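Local structure of VP1 (Merkel cell polyomavirus, 4FMG) at residues L251-A256 with R276-T281; I95-E100 with L232-L237; D51-G56 with S266-L271; G56-Q61 with D150-Y155. The protein forms the pentameric units of the Merkel cell polyomavirus capsid, five copies to each of 72 units, and is linked to host-cell attachment and entry. All coordinates share one frame; numbering follows the deposited sequence.

Contact 1: L251-A256 with R276-T281; sequences LFISCA and RYFNVT
Phe278 of strand 276-281 takes the methyl CG2 of Ile253, from strand 251-256, over one face of its ring, the two side chains running past one another. From CB of Phe278, CG is anti to the carbonyl carbon (chi1 -55°), and the ring extends toward Ile253. Every ring atom then meets Ile253 CG2: the methyl sits over the ring centre, 3.4 Å from the centroid of the Phe278 ring and 7° off its normal, a CH-pi contact. At the far end, Phe278 CZ has Cys255 CB at 3.8 Å, near the ring plane, and Cys255 SG stands at the ring edge as a sulfur-aromatic contact. Cys255 CB also touches Arg276 CD at 3.7 Å; the Arg276 guanidinium goes on to a salt bridge with Asp257 and a hydrogen bond to Thr99. Leu251 CD2 and Val280 CG1 meet tip to tip at 4.1 Å. Leu26 and Phe135 also touch Phe278. No hydrogen bond links the two segments, whose axes run at 151°: the arms of hairpin 250-263/269-287, paired near their turn, have separated here to about 9 Å and face each other through apolar side chains, as in the VP1 jelly-roll sandwich.

Contact 2: I95-E100 with L232-L237; sequences ISVKTE and LTTVLL
Ser96 and Val97 pair with Val235 and Thr234 as a short antiparallel ladder, held first by backbone hydrogen bonds. Val97 and Thr234 form the hydrogen-bonded pair: Val97 N gives to Thr234 O and Thr234 N to Val97 O, each at 2.9 Å. Ser96 and Val235 are the non-hydrogen-bonded pair, and there Ser96 CA approaches Thr234 O to 3.2 Å in a CA-H...O contact. Beyond the ladder Leu236 N still reaches Ile95 O; the bond is straight at the hydrogen (171°), but the donor lies above the carbonyl plane, 57° out of it. At the other end a water bridges the two segments, accepting from Thr99 N and donating to Leu232 O, where direct pairing has ceased.

Among the apolar contacts, Val97 CG1, placed between its backbone N and carbonyl carbon (chi1 55°), meets Leu236 CD2 at 3.9 Å on the side where Phe135 and Ile137 of strand 131-138 also lie. The Ile95 and Leu237 side chains lie side by side, Ile95 CG2 3.8 Å from Leu237 CD2, and Ser96 CB touches the Thr233 methyl CG2.

Polar side chains work at the margin. The extended Lys98 passes its CE across Thr233 OG1 at 3.7 Å, and its NZ bonds to Asn230 O; Lys98 also packs on Glu239 of a neighbouring subunit. The arrangement is a brief antiparallel addition to the edge of strand 89-101, whose other edge pairs with strand 269-287 in the VP1 beta-sandwich.

Contact 3: D51-G56 with S266-L271; sequences DLQPKG and SGKMAL
Leu52 N donates to Met269 O at 2.8 Å, with an angle of 179° at the hydrogen. Beside it, Asp51 CA makes a CA-H...O contact with the same oxygen. A water continues the pairing: it donates to Leu52 O at 2.6 Å and accepts from Met269 N, bridging backbone groups of the two segments. A second water accepts from Lys268 NZ and donates to Asp51 OD1. Those charged atoms, Asp51 OD1 and Lys268 NZ, stay 4.6 Å apart, too far for a salt bridge; Asp51 instead forms one through OD2 with Lys264. The loop between strands 11-28 and 71-76 is thus fastened to the start of strand 269-287, just past the turn from strand 250-263, where Ser266 OG accepts from Lys268 N in an ST turn. This end of the VP1 beta-sandwich also meets another subunit of the pentamer: Gln53 OE1 bonds Arg117, and Gly267 O bonds His119, both of that neighbouring subunit.

The Lys268 chain, extended beyond CG, crosses the Asp51 side chain at about a right angle, bringing Lys268 CD to 3.6 Å from Asp51 OD1. With its CG anti to the carbonyl carbon (chi1 -68°), Leu52 turns CD1 onto Leu271 CD1 at 3.6 Å, again crosswise, while Val110 of the same neighbouring subunit packs on Leu52.

Contact 4: G56-Q61 with D150-Y155; sequences GSSPDQ and DYQTQY
Asp60 and Gln154 make the close part of this contact: Gln154 N donates to Asp60 O at 2.9 Å with an angle of 170° at the hydrogen. Around that bond Pro59, which follows a cis peptide, sets its CG against the amide of Gln154, with Pro59 CG 3.5 Å from Gln154 NE2. Asp60 CG, anti to its backbone N (chi1 -177°), puts the carboxylate alongside Thr153, Thr153 CG2 to Asp60 OD2 3.7 Å. The type I turn brings Thr153 N to Asp150 O, and Thr153 OG1 adds a second bond to that oxygen from the same face of its plane. Asp150 OD1 further accepts from Gln152 N, completing an Asx turn. Two waters fill in here: one donates to both Asp60 OD2 and Thr153 OG1, the other accepts from Asp60 N and donates to Asp150 OD2.

Toward the exposed Gln61 the grip slackens. The Gln61 and Gln154 side chains run side by side with their amide planes 52° apart, joined by a longer bond of 3.3 Å from Gln61 NE2 to Gln154 OE1. The acceptor lies near the amide plane of Gln61, while the donor is tilted from the carbonyl plane of Gln154. Ser58, also exposed, marks the other loose end.

Asp60 OD2 also bonds His111 of a neighbouring subunit, and Tyr151 OH bonds Asn44 of that same subunit. The chemistry implies that direct polar bonds and the Pro59-Gln154 packing join the two loops, with two waters serving the remaining polar positions beside the subunit interface.

Overall arrangement
Contacts 1 and 2 sit side by side in the beta-sandwich, centres 10 Å apart, joined where strands 89-101 and 269-287 pair: Asn279 N lies 2.7 Å from Lys98 O, and Val280 CG2 packs on Val97 CG2. Contact 3 uses the beginning of strand 269-287, so one strand runs from contact 3 into the buried core of contact 1, centres about 31 Å apart. Contact 4 shares Gly56 with contact 3 and lies nested within the loop that contact 3 closes, their centres 15 Å apart. Contacts 2 and 4, about 40 Å apart between centres, lie on opposite sides of the chain's centre. Contacts 1 and 2 touch a different neighbouring subunit from contacts 3 and 4.

Contact 1: L251-A256 with R276-T281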
loop_
_atom_site.group_PDB
_atom_site.type_symbol
_atom_site.label_atom_id
_atom_site.label_comp_id
_atom_site.label_asym_id
_atom_site.label_seq_id
_atom_site.Cartn_x
_atom_site.Cartn_y
_atom_site.Cartn_z
ATOM N N LEU C 251 27.837 22.480 4.336
ATOM C CA LEU C 251 26.691 21.666 3.943
ATOM C C LEU C 251 26.089 21.011 5.183
ATOM O O LEU C 251 26.786 20.333 5.937
ATOM C CB LEU C 251 27.115 20.591 2.932
ATOM C CG LEU C 251 26.082 19.546 2.473
ATOM C CD1 LEU C 251 24.987 20.176 1.605
ATOM C CD2 LEU C 251 26.776 18.444 1.709
ATOM N N PHE C 252 24.798 21.220 5.389
ATOM C CA PHE C 252 24.135 20.686 6.553
ATOM C C PHE C 252 23.309 19.488 6.202
ATOM O O PHE C 252 22.452 19.538 5.318
ATOM C CB PHE C 252 23.277 21.743 7.229
ATOM C CG PHE C 252 24.056 22.669 8.104
ATOM C CD1 PHE C 252 24.725 23.763 7.558
ATOM C CD2 PHE C 252 24.135 22.438 9.476
ATOM C CE1 PHE C 252 25.448 24.622 8.376
ATOM C CE2 PHE C 252 24.854 23.286 10.298
ATOM C CZ PHE C 252 25.514 24.379 9.751
ATOM N N ILE C 253 23.597 18.400 6.905
ATOM C CA ILE C 253 22.952 17.118 6.698
ATOM C C ILE C 253 22.324 16.663 8.010
ATOM O O ILE C 253 22.999 16.604 9.044
ATOM C CB ILE C 253 23.967 16.090 6.161
ATOM C CG1 ILE C 253 24.411 16.514 4.756
ATOM C CG2 ILE C 253 23.357 14.696 6.126
ATOM C CD1 ILE C 253 25.846 16.208 4.435
ATOM N N SER C 254 21.028 16.366 7.950
ATOM C CA SER C 254 20.242 15.968 9.108
ATOM C C SER C 254 19.429 14.722 8.789
ATOM O O SER C 254 19.027 14.523 7.645
ATOM C CB SER C 254 19.279 17.090 9.503
ATOM O OG SER C 254 19.920 18.353 9.525
ATOM N N CYS C 255 19.167 13.897 9.803
ATOM C CA CYS C 255 18.296 12.731 9.634
ATOM C C CYS C 255 17.763 12.178 10.959
ATOM O O CYS C 255 18.172 12.610 12.046
ATOM C CB CYS C 255 19.029 11.624 8.866
ATOM S SG CYS C 255 20.432 10.935 9.753
ATOM N N ALA C 256 16.840 11.227 10.847
ATOM C CA ALA C 256 16.364 10.439 11.987
ATOM C C ALA C 256 15.806 9.149 11.402
ATOM O O ALA C 256 15.081 9.191 10.402
ATOM C CB ALA C 256 15.284 11.195 12.755
ATOM N N ARG C 276 22.487 6.272 8.814
ATOM C CA ARG C 276 22.156 6.679 7.463
ATOM C C ARG C 276 23.393 7.160 6.721
ATOM O O ARG C 276 24.249 7.857 7.286
ATOM C CB ARG C 276 21.062 7.763 7.470
ATOM C CG ARG C 276 20.572 8.151 6.071
ATOM C CD ARG C 276 19.424 9.167 6.125
ATOM N NE ARG C 276 18.119 8.554 6.359
ATOM C CZ ARG C 276 17.280 8.180 5.395
ATOM N NH1 ARG C 276 17.597 8.354 4.111
ATOM N NH2 ARG C 276 16.108 7.638 5.720
ATOM N N TYR C 277 23.470 6.784 5.451
ATOM C CA TYR C 277 24.570 7.173 4.595
ATOM C C TYR C 277 24.144 8.236 3.580
ATOM O O TYR C 277 23.009 8.215 3.074
ATOM C CB TYR C 277 25.118 5.946 3.860
ATOM C CG TYR C 277 26.066 6.297 2.725
ATOM C CD1 TYR C 277 27.424 6.506 2.963
ATOM C CD2 TYR C 277 25.601 6.436 1.425
ATOM C CE1 TYR C 277 28.294 6.827 1.921
ATOM C CE2 TYR C 277 26.471 6.760 0.373
ATOM C CZ TYR C 277 27.808 6.950 0.637
ATOM O OH TYR C 277 28.656 7.274 -0.391
ATOM N N PHE C 278 25.060 9.152 3.270
ATOM C CA PHE C 278 24.781 10.183 2.272
ATOM C C PHE C 278 25.909 10.339 1.245
ATOM O O PHE C 278 27.090 10.402 1.602
ATOM C CB PHE C 278 24.550 11.541 2.939
ATOM C CG PHE C 278 23.477 11.546 3.994
ATOM C CD1 PHE C 278 23.771 11.176 5.309
ATOM C CD2 PHE C 278 22.181 11.955 3.685
ATOM C CE1 PHE C 278 22.782 11.190 6.307
ATOM C CE2 PHE C 278 21.191 11.978 4.672
ATOM C CZ PHE C 278 21.501 11.594 5.991
ATOM N N ASN C 279 25.524 10.421 -0.026
ATOM C CA ASN C 279 26.427 10.875 -1.074
ATOM C C ASN C 279 25.800 12.057 -1.823
ATOM O O ASN C 279 24.906 11.879 -2.661
ATOM C CB ASN C 279 26.770 9.730 -2.033
ATOM C CG ASN C 279 27.917 10.076 -2.973
ATOM O OD1 ASN C 279 28.021 11.195 -3.475
ATOM N ND2 ASN C 279 28.788 9.110 -3.212
ATOM N N VAL C 280 26.269 13.262 -1.517
ATOM C CA VAL C 280 25.719 14.485 -2.099
ATOM C C VAL C 280 26.599 15.022 -3.236
ATOM O O VAL C 280 27.822 15.171 -3.085
ATOM C CB VAL C 280 25.484 15.575 -1.012
ATOM C CG1 VAL C 280 24.978 16.880 -1.633
ATOM C CG2 VAL C 280 24.490 15.086 0.023
ATOM N N THR C 281 25.970 15.279 -4.378
ATOM C CA THR C 281 26.628 15.921 -5.511
ATOM C C THR C 281 26.360 17.423 -5.459
ATOM O O THR C 281 25.210 17.855 -5.300
ATOM C CB THR C 281 26.115 15.352 -6.852
ATOM O OG1 THR C 281 26.440 13.959 -6.925
ATOM C CG2 THR C 281 26.745 16.071 -8.044
#

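Contact 2: I95-E100 with L232-L237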
loop_
_atom_site.group_PDB
_atom_site.type_symbol
_atom_site.label_atom_id
_atom_site.label_comp_id
_atom_site.label_asym_id
_atom_site.label_seq_id
_atom_site.Cartn_x
_atom_site.Cartn_y
_atom_site.Cartn_z
ATOM N N ILE C 95 22.805 19.500 -5.620
ATOM C CA ILE C 95 21.848 19.246 -6.701
ATOM C C ILE C 95 21.167 17.888 -6.652
ATOM O O ILE C 95 20.106 17.701 -7.253
ATOM C CB ILE C 95 22.482 19.468 -8.101
ATOM C CG1 ILE C 95 23.615 18.463 -8.375
ATOM C CG2 ILE C 95 22.963 20.922 -8.238
ATOM C CD1 ILE C 95 24.246 18.588 -9.770
ATOM N N SER C 96 21.781 16.947 -5.939
ATOM C CA SER C 96 21.248 15.588 -5.782
ATOM C C SER C 96 21.942 14.839 -4.644
ATOM O O SER C 96 23.053 15.186 -4.229
ATOM C CB SER C 96 21.372 14.780 -7.088
ATOM O OG SER C 96 22.730 14.461 -7.350
ATOM N N VAL C 97 21.279 13.793 -4.161
ATOM C CA VAL C 97 21.820 12.963 -3.093
ATOM C C VAL C 97 21.386 11.500 -3.256
ATOM O O VAL C 97 20.229 11.207 -3.590
ATOM C CB VAL C 97 21.413 13.514 -1.691
ATOM C CG1 VAL C 97 19.897 13.652 -1.577
ATOM C CG2 VAL C 97 21.978 12.650 -0.555
ATOM N N LYS C 98 22.335 10.590 -3.049
ATOM C CA LYS C 98 22.011 9.191 -2.799
ATOM C C LYS C 98 22.129 8.985 -1.297
ATOM O O LYS C 98 23.184 9.240 -0.713
ATOM C CB LYS C 98 22.966 8.249 -3.526
ATOM C CG LYS C 98 22.747 8.130 -5.008
ATOM C CD LYS C 98 23.702 7.078 -5.553
ATOM C CE LYS C 98 23.370 6.710 -6.972
ATOM N NZ LYS C 98 24.469 5.890 -7.516
ATOM N N THR C 99 21.037 8.553 -0.679
ATOM C CA THR C 99 21.004 8.312 0.759
ATOM C C THR C 99 20.390 6.944 1.034
ATOM O O THR C 99 19.496 6.504 0.309
ATOM C CB THR C 99 20.236 9.429 1.535
ATOM O OG1 THR C 99 20.254 9.144 2.943
ATOM C CG2 THR C 99 18.776 9.554 1.050
ATOM N N GLU C 100 20.858 6.281 2.086
ATOM C CA GLU C 100 20.439 4.910 2.361
ATOM C C GLU C 100 20.504 4.649 3.852
ATOM O O GLU C 100 21.488 5.005 4.509
ATOM C CB GLU C 100 21.371 3.939 1.628
ATOM C CG GLU C 100 20.964 2.463 1.620
ATOM C CD GLU C 100 21.636 1.701 0.480
ATOM O OE1 GLU C 100 21.351 2.011 -0.694
ATOM O OE2 GLU C 100 22.460 0.802 0.752
ATOM N N LEU C 232 19.049 4.628 -6.306
ATOM C CA LEU C 232 18.074 5.662 -5.958
ATOM C C LEU C 232 18.707 7.029 -5.707
ATOM O O LEU C 232 19.476 7.203 -4.756
ATOM C CB LEU C 232 17.255 5.238 -4.735
ATOM C CG LEU C 232 16.248 4.096 -4.903
ATOM C CD1 LEU C 232 15.554 3.818 -3.570
ATOM C CD2 LEU C 232 15.223 4.378 -6.003
ATOM N N THR C 233 18.347 7.992 -6.558
ATOM C CA THR C 233 18.811 9.377 -6.470
ATOM C C THR C 233 17.654 10.333 -6.159
ATOM O O THR C 233 16.601 10.252 -6.788
ATOM C CB THR C 233 19.487 9.803 -7.795
ATOM O OG1 THR C 233 20.611 8.948 -8.043
ATOM C CG2 THR C 233 19.957 11.269 -7.744
ATOM N N THR C 234 17.848 11.222 -5.186
ATOM C CA THR C 234 16.898 12.302 -4.913
ATOM C C THR C 234 17.441 13.625 -5.484
ATOM O O THR C 234 18.516 14.084 -5.083
ATOM C CB THR C 234 16.616 12.451 -3.393
ATOM O OG1 THR C 234 15.931 11.290 -2.912
ATOM C CG2 THR C 234 15.762 13.680 -3.107
ATOM N N VAL C 235 16.706 14.211 -6.431
ATOM C CA VAL C 235 17.054 15.514 -6.999
ATOM C C VAL C 235 16.667 16.615 -6.001
ATOM O O VAL C 235 15.533 16.636 -5.499
ATOM C CB VAL C 235 16.354 15.761 -8.359
ATOM C CG1 VAL C 235 16.608 17.189 -8.868
ATOM C CG2 VAL C 235 16.776 14.706 -9.409
ATOM N N LEU C 236 17.610 17.521 -5.737
ATOM C CA LEU C 236 17.456 18.575 -4.719
ATOM C C LEU C 236 17.087 19.965 -5.256
ATOM O O LEU C 236 16.993 20.926 -4.488
ATOM C CB LEU C 236 18.732 18.679 -3.872
ATOM C CG LEU C 236 19.137 17.423 -3.089
ATOM C CD1 LEU C 236 20.514 17.610 -2.411
ATOM C CD2 LEU C 236 18.069 17.030 -2.065
ATOM N N LEU C 237 16.901 20.073 -6.567
ATOM C CA LEU C 237 16.530 21.342 -7.189
ATOM C C LEU C 237 15.080 21.707 -6.881
ATOM O O LEU C 237 14.193 20.860 -6.939
ATOM C CB LEU C 237 16.755 21.289 -8.707
ATOM C CG LEU C 237 18.125 20.791 -9.190
ATOM C CD1 LEU C 237 18.186 20.726 -10.728
ATOM C CD2 LEU C 237 19.274 21.630 -8.633
HETATM O O HOH W 1 18.632 8.249 -2.449
#

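Contact 3: D51-G56 with S266-L271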
loop_
_atom_site.group_PDB
_atom_site.type_symbol
_atom_site.label_atom_id
_atom_site.label_comp_id
_atom_site.label_asym_id
_atom_site.label_seq_id
_atom_site.Cartn_x
_atom_site.Cartn_y
_atom_site.Cartn_z
ATOM N N ASP C 51 14.063 1.774 28.642
ATOM C CA ASP C 51 12.720 1.203 28.565
ATOM C C ASP C 51 11.644 2.286 28.580
ATOM O O ASP C 51 11.638 3.172 29.439
ATOM C CB ASP C 51 12.507 0.146 29.659
ATOM C CG ASP C 51 13.447 -1.052 29.500
ATOM O OD1 ASP C 51 14.100 -1.426 30.499
ATOM O OD2 ASP C 51 13.554 -1.609 28.374
ATOM N N LEU C 52 10.749 2.219 27.601
ATOM C CA LEU C 52 9.690 3.211 27.460
ATOM C C LEU C 52 8.431 2.739 28.158
ATOM O O LEU C 52 7.920 1.656 27.855
ATOM C CB LEU C 52 9.422 3.513 25.978
ATOM C CG LEU C 52 10.580 4.235 25.283
ATOM C CD1 LEU C 52 10.489 4.048 23.800
ATOM C CD2 LEU C 52 10.610 5.722 25.639
ATOM N N GLN C 53 7.949 3.557 29.095
ATOM C CA GLN C 53 6.823 3.208 29.960
ATOM C C GLN C 53 6.018 4.436 30.376
ATOM O O GLN C 53 6.602 5.441 30.799
ATOM C CB GLN C 53 7.322 2.548 31.249
ATOM C CG GLN C 53 7.709 1.081 31.158
ATOM C CD GLN C 53 7.985 0.476 32.543
ATOM O OE1 GLN C 53 7.141 -0.217 33.113
ATOM N NE2 GLN C 53 9.162 0.757 33.086
ATOM N N PRO C 54 4.673 4.348 30.296
ATOM C CA PRO C 54 3.822 5.363 30.921
ATOM C C PRO C 54 3.994 5.318 32.440
ATOM O O PRO C 54 3.911 4.238 33.029
ATOM C CB PRO C 54 2.405 4.927 30.525
ATOM C CG PRO C 54 2.515 3.474 30.287
ATOM C CD PRO C 54 3.876 3.269 29.686
ATOM N N LYS C 55 4.247 6.477 33.050
ATOM C CA LYS C 55 4.576 6.583 34.478
ATOM C C LYS C 55 3.436 6.145 35.406
ATOM O O LYS C 55 3.684 5.591 36.475
ATOM C CB LYS C 55 5.023 8.014 34.811
ATOM C CG LYS C 55 5.462 8.252 36.244
ATOM C CD LYS C 55 5.868 9.706 36.445
ATOM C CE LYS C 55 5.865 10.101 37.914
ATOM N NZ LYS C 55 6.149 11.551 38.106
ATOM N N GLY C 56 2.194 6.393 34.994
ATOM C CA GLY C 56 1.028 6.037 35.796
ATOM C C GLY C 56 0.531 7.173 36.674
ATOM O O GLY C 56 -0.599 7.131 37.161
ATOM N N SER C 266 10.594 -9.396 29.673
ATOM C CA SER C 266 9.796 -8.853 30.776
ATOM C C SER C 266 8.538 -8.145 30.317
ATOM O O SER C 266 7.651 -7.879 31.126
ATOM C CB SER C 266 10.626 -7.869 31.598
ATOM O OG SER C 266 11.025 -6.777 30.788
ATOM N N GLY C 267 8.468 -7.847 29.022
ATOM C CA GLY C 267 7.377 -7.061 28.454
ATOM C C GLY C 267 7.830 -5.642 28.152
ATOM O O GLY C 267 7.162 -4.917 27.411
ATOM N N LYS C 268 8.972 -5.251 28.725
ATOM C CA LYS C 268 9.559 -3.943 28.484
ATOM C C LYS C 268 9.941 -3.742 27.014
ATOM O O LYS C 268 10.157 -4.709 26.277
ATOM C CB LYS C 268 10.738 -3.685 29.433
ATOM C CG LYS C 268 10.263 -3.394 30.854
ATOM C CD LYS C 268 11.378 -3.294 31.861
ATOM C CE LYS C 268 10.784 -3.056 33.249
ATOM N NZ LYS C 268 11.827 -2.708 34.237
ATOM N N MET C 269 9.986 -2.473 26.600
ATOM C CA MET C 269 10.160 -2.106 25.191
ATOM C C MET C 269 11.076 -0.891 25.034
ATOM O O MET C 269 10.942 0.103 25.753
ATOM C CB MET C 269 8.795 -1.816 24.553
ATOM C CG MET C 269 7.935 -3.047 24.334
ATOM S SD MET C 269 6.210 -2.601 24.145
ATOM C CE MET C 269 6.299 -1.631 22.606
ATOM N N ALA C 270 11.999 -0.983 24.086
ATOM C CA ALA C 270 12.927 0.098 23.788
ATOM C C ALA C 270 12.858 0.396 22.302
ATOM O O ALA C 270 12.735 -0.519 21.493
ATOM C CB ALA C 270 14.346 -0.303 24.163
ATOM N N LEU C 271 12.945 1.670 21.938
ATOM C CA LEU C 271 13.018 2.028 20.528
ATOM C C LEU C 271 14.446 1.877 20.022
ATOM O O LEU C 271 15.411 1.993 20.793
ATOM C CB LEU C 271 12.468 3.430 20.261
ATOM C CG LEU C 271 10.936 3.522 20.203
ATOM C CD1 LEU C 271 10.485 4.967 20.272
ATOM C CD2 LEU C 271 10.361 2.826 18.956
HETATM O O HOH W 2 13.466 -0.784 33.057
HETATM O O HOH W 3 8.806 -0.738 28.505
#

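Contact 4: G56-Q61 with D150-Y155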
loop_
_atom_site.group_PDB
_atom_site.type_symbol
_atom_site.label_atom_id
_atom_site.label_comp_id
_atom_site.label_asym_id
_atom_site.label_seq_id
_atom_site.Cartn_x
_atom_site.Cartn_y
_atom_site.Cartn_z
ATOM N N GLY C 56 2.194 6.393 34.994
ATOM C CA GLY C 56 1.028 6.037 35.796
ATOM C C GLY C 56 0.531 7.173 36.674
ATOM O O GLY C 56 -0.599 7.131 37.161
ATOM N N SER C 57 1.381 8.179 36.892
ATOM C CA SER C 57 0.994 9.385 37.632
ATOM C C SER C 57 1.624 10.642 37.019
ATOM O O SER C 57 2.641 10.566 36.324
ATOM C CB SER C 57 1.302 9.253 39.138
ATOM O OG SER C 57 2.679 9.424 39.424
ATOM N N SER C 58 1.004 11.790 37.287
ATOM C CA SER C 58 1.415 13.076 36.731
ATOM C C SER C 58 2.486 13.731 37.610
ATOM O O SER C 58 2.428 13.607 38.832
ATOM C CB SER C 58 0.190 13.989 36.616
ATOM O OG SER C 58 0.519 15.241 36.045
ATOM N N PRO C 59 3.471 14.423 36.997
ATOM C CA PRO C 59 3.677 14.596 35.557
ATOM C C PRO C 59 4.693 13.604 35.016
ATOM O O PRO C 59 5.428 12.973 35.787
ATOM C CB PRO C 59 4.253 16.005 35.469
ATOM C CG PRO C 59 5.056 16.152 36.738
ATOM C CD PRO C 59 4.474 15.195 37.762
ATOM N N ASP C 60 4.731 13.470 33.696
ATOM C CA ASP C 60 5.792 12.727 33.044
ATOM C C ASP C 60 7.111 13.491 33.188
ATOM O O ASP C 60 7.187 14.690 32.904
ATOM C CB ASP C 60 5.458 12.488 31.573
ATOM C CG ASP C 60 6.508 11.658 30.857
ATOM O OD1 ASP C 60 7.206 10.857 31.519
ATOM O OD2 ASP C 60 6.632 11.806 29.622
ATOM N N GLN C 61 8.135 12.796 33.669
ATOM C CA GLN C 61 9.475 13.359 33.752
ATOM C C GLN C 61 10.441 12.429 33.021
ATOM O O GLN C 61 11.142 11.640 33.653
ATOM C CB GLN C 61 9.903 13.561 35.206
ATOM C CG GLN C 61 9.057 14.553 35.987
ATOM C CD GLN C 61 9.213 14.398 37.488
ATOM O OE1 GLN C 61 9.320 13.287 38.006
ATOM N NE2 GLN C 61 9.215 15.515 38.196
ATOM N N ASP C 150 1.979 16.370 25.053
ATOM C CA ASP C 150 1.491 16.824 26.352
ATOM C C ASP C 150 2.349 17.979 26.867
ATOM O O ASP C 150 3.535 17.806 27.143
ATOM C CB ASP C 150 1.480 15.650 27.345
ATOM C CG ASP C 150 1.000 16.039 28.752
ATOM O OD1 ASP C 150 0.716 17.228 29.036
ATOM O OD2 ASP C 150 0.911 15.124 29.593
ATOM N N TYR C 151 1.737 19.152 27.014
ATOM C CA TYR C 151 2.478 20.360 27.378
ATOM C C TYR C 151 2.993 20.318 28.822
ATOM O O TYR C 151 3.926 21.048 29.172
ATOM C CB TYR C 151 1.630 21.614 27.138
ATOM C CG TYR C 151 0.777 22.014 28.318
ATOM C CD1 TYR C 151 1.255 22.919 29.271
ATOM C CD2 TYR C 151 -0.501 21.476 28.494
ATOM C CE1 TYR C 151 0.479 23.289 30.362
ATOM C CE2 TYR C 151 -1.285 21.838 29.583
ATOM C CZ TYR C 151 -0.787 22.746 30.510
ATOM O OH TYR C 151 -1.553 23.111 31.584
ATOM N N GLN C 152 2.385 19.463 29.648
ATOM C CA GLN C 152 2.776 19.325 31.049
ATOM C C GLN C 152 4.018 18.450 31.243
ATOM O O GLN C 152 4.545 18.362 32.349
ATOM C CB GLN C 152 1.607 18.793 31.885
ATOM C CG GLN C 152 0.379 19.705 31.870
ATOM C CD GLN C 152 -0.774 19.194 32.715
ATOM O OE1 GLN C 152 -0.911 17.994 32.959
ATOM N NE2 GLN C 152 -1.618 20.110 33.160
ATOM N N THR C 153 4.480 17.805 30.178
ATOM C CA THR C 153 5.689 16.982 30.229
ATOM C C THR C 153 6.852 17.825 30.732
ATOM O O THR C 153 7.046 18.950 30.269
ATOM C CB THR C 153 6.055 16.423 28.844
ATOM O OG1 THR C 153 4.901 15.828 28.241
ATOM C CG2 THR C 153 7.162 15.395 28.953
ATOM N N GLN C 154 7.608 17.286 31.684
ATOM C CA GLN C 154 8.760 17.994 32.241
ATOM C C GLN C 154 10.055 17.370 31.729
ATOM O O GLN C 154 10.599 16.432 32.330
ATOM C CB GLN C 154 8.701 18.025 33.771
ATOM C CG GLN C 154 7.391 18.594 34.307
ATOM C CD GLN C 154 7.341 18.695 35.820
ATOM O OE1 GLN C 154 8.177 18.127 36.524
ATOM N NE2 GLN C 154 6.346 19.414 36.329
ATOM N N TYR C 155 10.519 17.886 30.591
ATOM C CA TYR C 155 11.764 17.448 29.960
ATOM C C TYR C 155 12.973 17.861 30.812
ATOM O O TYR C 155 12.879 18.821 31.570
ATOM C CB TYR C 155 11.854 18.008 28.535
ATOM C CG TYR C 155 10.824 17.400 27.597
ATOM C CD1 TYR C 155 11.023 16.135 27.034
ATOM C CD2 TYR C 155 9.646 18.077 27.291
ATOM C CE1 TYR C 155 10.070 15.567 26.186
ATOM C CE2 TYR C 155 8.693 17.519 26.452
ATOM C CZ TYR C 155 8.913 16.267 25.904
ATOM O OH TYR C 155 7.976 15.719 25.072
HETATM O O HOH W 4 0.960 15.801 33.682
HETATM O O HOH W 5 4.811 13.131 28.088
HETATM O O HOH W 6 2.915 15.155 31.893
#